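Local coordinates for POP2 (Saccharomyces cerevisiae, PDB 1UOC), which is a 3'-exoribonuclease that prefers poly(A) in vitro and probably acts as a catalytic subunit of the CCR4-NOT mRNA deadenylase, here represented by its RNase D domain, at residues 206-210 with 268-272. Numbering follows the deposited sequence.
Sequences IIQEF and KFPNG
Ile-206 places its CD1 methyl over one face of the Phe-269 ring, a CH-pi contact. CD1 sits off centre, toward the rim of the ring; its spacing from CE2 is modelled too short to be trusted. Ile-207 comes to the same ring at its edge, with CG1 3.7 Å from CD2 of Phe-269. CG of Phe-269 stands beside the backbone N (chi1 -74°), anti to the carbonyl carbon, which carries the ring back toward both isoleucines although its CB does not point at them. Pro-270 continues the apolar contact, from Ile-207 to Phe-210. Pro-270 CD lies 4.1 Å from Ile-207 CG1. Pro-270 CB lies 3.6 Å from Phe-210 CD2. Asn-271 brings CB to the edge of the Phe-210 ring, 3.4 Å from CE2, with its amide plane turned 57° from that ring. A type I turn from Phe-269 to Gly-272 carries Phe-269, Pro-270 and Asn-271, closed by Gly-272 N to Phe-269 O at 2.9 Å. Replacing Phe-269 by an alanine would probably leave Ile-206 and Ile-207 without the ring they share and open a gap beside Phe-275 and Tyr-278, whose rings also meet it. The contact lies at the surface, away from the predicted catalytic metal site. In this DEDD-type RNase D domain it joins the end of helix 200-207 and the turn beyond it, after edge strand 197-199, to the loop after helix 247-264.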
loop_
_atom_site.group_PDB
_atom_site.type_symbol
_atom_site.label_atom_id
_atom_site.label_comp_id
_atom_site.label_asym_id
_atom_site.label_seq_id
_atom_site.Cartn_x
_atom_site.Cartn_y
_atom_site.Cartn_z
ATOM N N ILE A 206 -7.678 4.213 16.164
ATOM C CA ILE A 206 -8.489 5.108 16.962
ATOM C C ILE A 206 -9.905 4.576 17.136
ATOM O O ILE A 206 -10.603 4.971 18.065
ATOM C CB ILE A 206 -8.496 6.564 16.402
ATOM C CG1 ILE A 206 -9.632 6.777 15.418
ATOM C CG2 ILE A 206 -7.162 6.873 15.744
ATOM C CD1 ILE A 206 -9.864 8.245 15.125
ATOM N N ILE A 207 -10.342 3.685 16.253
ATOM C CA ILE A 207 -11.674 3.101 16.407
ATOM C C ILE A 207 -11.514 2.058 17.503
ATOM O O ILE A 207 -12.218 2.070 18.511
ATOM C CB ILE A 207 -12.162 2.357 15.139
ATOM C CG1 ILE A 207 -12.600 3.347 14.061
ATOM C CG2 ILE A 207 -13.313 1.423 15.502
ATOM C CD1 ILE A 207 -13.090 2.669 12.788
ATOM N N GLN A 208 -10.565 1.156 17.279
ATOM C CA GLN A 208 -10.257 0.079 18.209
ATOM C C GLN A 208 -9.390 0.660 19.309
ATOM O O GLN A 208 -8.308 0.152 19.603
ATOM C CB GLN A 208 -9.512 -1.047 17.477
ATOM C CG GLN A 208 -10.020 -2.451 17.792
ATOM C CD GLN A 208 -11.534 -2.538 17.751
ATOM O OE1 GLN A 208 -12.212 -2.049 18.653
ATOM N NE2 GLN A 208 -12.072 -3.151 16.700
ATOM N N GLU A 209 -9.889 1.741 19.901
ATOM C CA GLU A 209 -9.219 2.460 20.979
ATOM C C GLU A 209 -10.337 3.265 21.640
ATOM O O GLU A 209 -10.185 3.803 22.738
ATOM C CB GLU A 209 -8.152 3.397 20.399
ATOM C CG GLU A 209 -7.003 3.747 21.329
ATOM C CD GLU A 209 -5.829 4.384 20.589
ATOM O OE1 GLU A 209 -5.991 5.501 20.045
ATOM O OE2 GLU A 209 -4.742 3.766 20.544
ATOM N N PHE A 210 -11.464 3.325 20.936
ATOM C CA PHE A 210 -12.660 4.029 21.383
ATOM C C PHE A 210 -13.561 3.031 22.107
ATOM O O PHE A 210 -14.464 3.418 22.852
ATOM C CB PHE A 210 -13.410 4.601 20.178
ATOM C CG PHE A 210 -13.559 6.093 20.201
ATOM C CD1 PHE A 210 -12.439 6.920 20.171
ATOM C CD2 PHE A 210 -14.822 6.675 20.228
ATOM C CE1 PHE A 210 -12.576 8.307 20.166
ATOM C CE2 PHE A 210 -14.969 8.058 20.223
ATOM C CZ PHE A 210 -13.845 8.877 20.192
ATOM N N LYS A 268 -18.093 6.848 9.632
ATOM C CA LYS A 268 -18.056 7.603 10.883
ATOM C C LYS A 268 -17.332 6.861 11.997
ATOM O O LYS A 268 -17.334 5.629 12.050
ATOM C CB LYS A 268 -19.474 7.915 11.366
ATOM C CG LYS A 268 -20.345 8.654 10.375
ATOM C CD LYS A 268 -19.818 10.044 10.101
ATOM C CE LYS A 268 -20.779 10.823 9.224
ATOM N NZ LYS A 268 -20.276 12.198 8.940
ATOM N N PHE A 269 -16.702 7.620 12.885
ATOM C CA PHE A 269 -16.020 7.025 14.021
ATOM C C PHE A 269 -17.112 6.773 15.062
ATOM O O PHE A 269 -18.219 7.313 14.953
ATOM C CB PHE A 269 -14.951 7.970 14.590
ATOM C CG PHE A 269 -13.714 8.077 13.739
ATOM C CD1 PHE A 269 -13.487 9.203 12.951
ATOM C CD2 PHE A 269 -12.788 7.034 13.697
ATOM C CE1 PHE A 269 -12.357 9.289 12.130
ATOM C CE2 PHE A 269 -11.653 7.108 12.877
ATOM C CZ PHE A 269 -11.440 8.238 12.094
ATOM N N PRO A 270 -16.825 5.939 16.072
ATOM C CA PRO A 270 -17.813 5.641 17.111
ATOM C C PRO A 270 -18.484 6.860 17.757
ATOM O O PRO A 270 -19.502 6.716 18.433
ATOM C CB PRO A 270 -17.007 4.821 18.113
ATOM C CG PRO A 270 -16.101 4.043 17.212
ATOM C CD PRO A 270 -15.621 5.101 16.243
ATOM N N ASN A 271 -17.933 8.054 17.550
ATOM C CA ASN A 271 -18.517 9.248 18.154
ATOM C C ASN A 271 -19.167 10.201 17.155
ATOM O O ASN A 271 -19.391 11.372 17.466
ATOM C CB ASN A 271 -17.456 9.998 18.964
ATOM C CG ASN A 271 -16.550 10.856 18.101
ATOM O OD1 ASN A 271 -16.043 10.411 17.068
ATOM N ND2 ASN A 271 -16.333 12.094 18.527
ATOM N N GLY A 272 -19.468 9.701 15.958
ATOM C CA GLY A 272 -20.102 10.536 14.950
ATOM C C GLY A 272 -19.155 11.268 14.013
ATOM O O GLY A 272 -19.543 11.627 12.897
#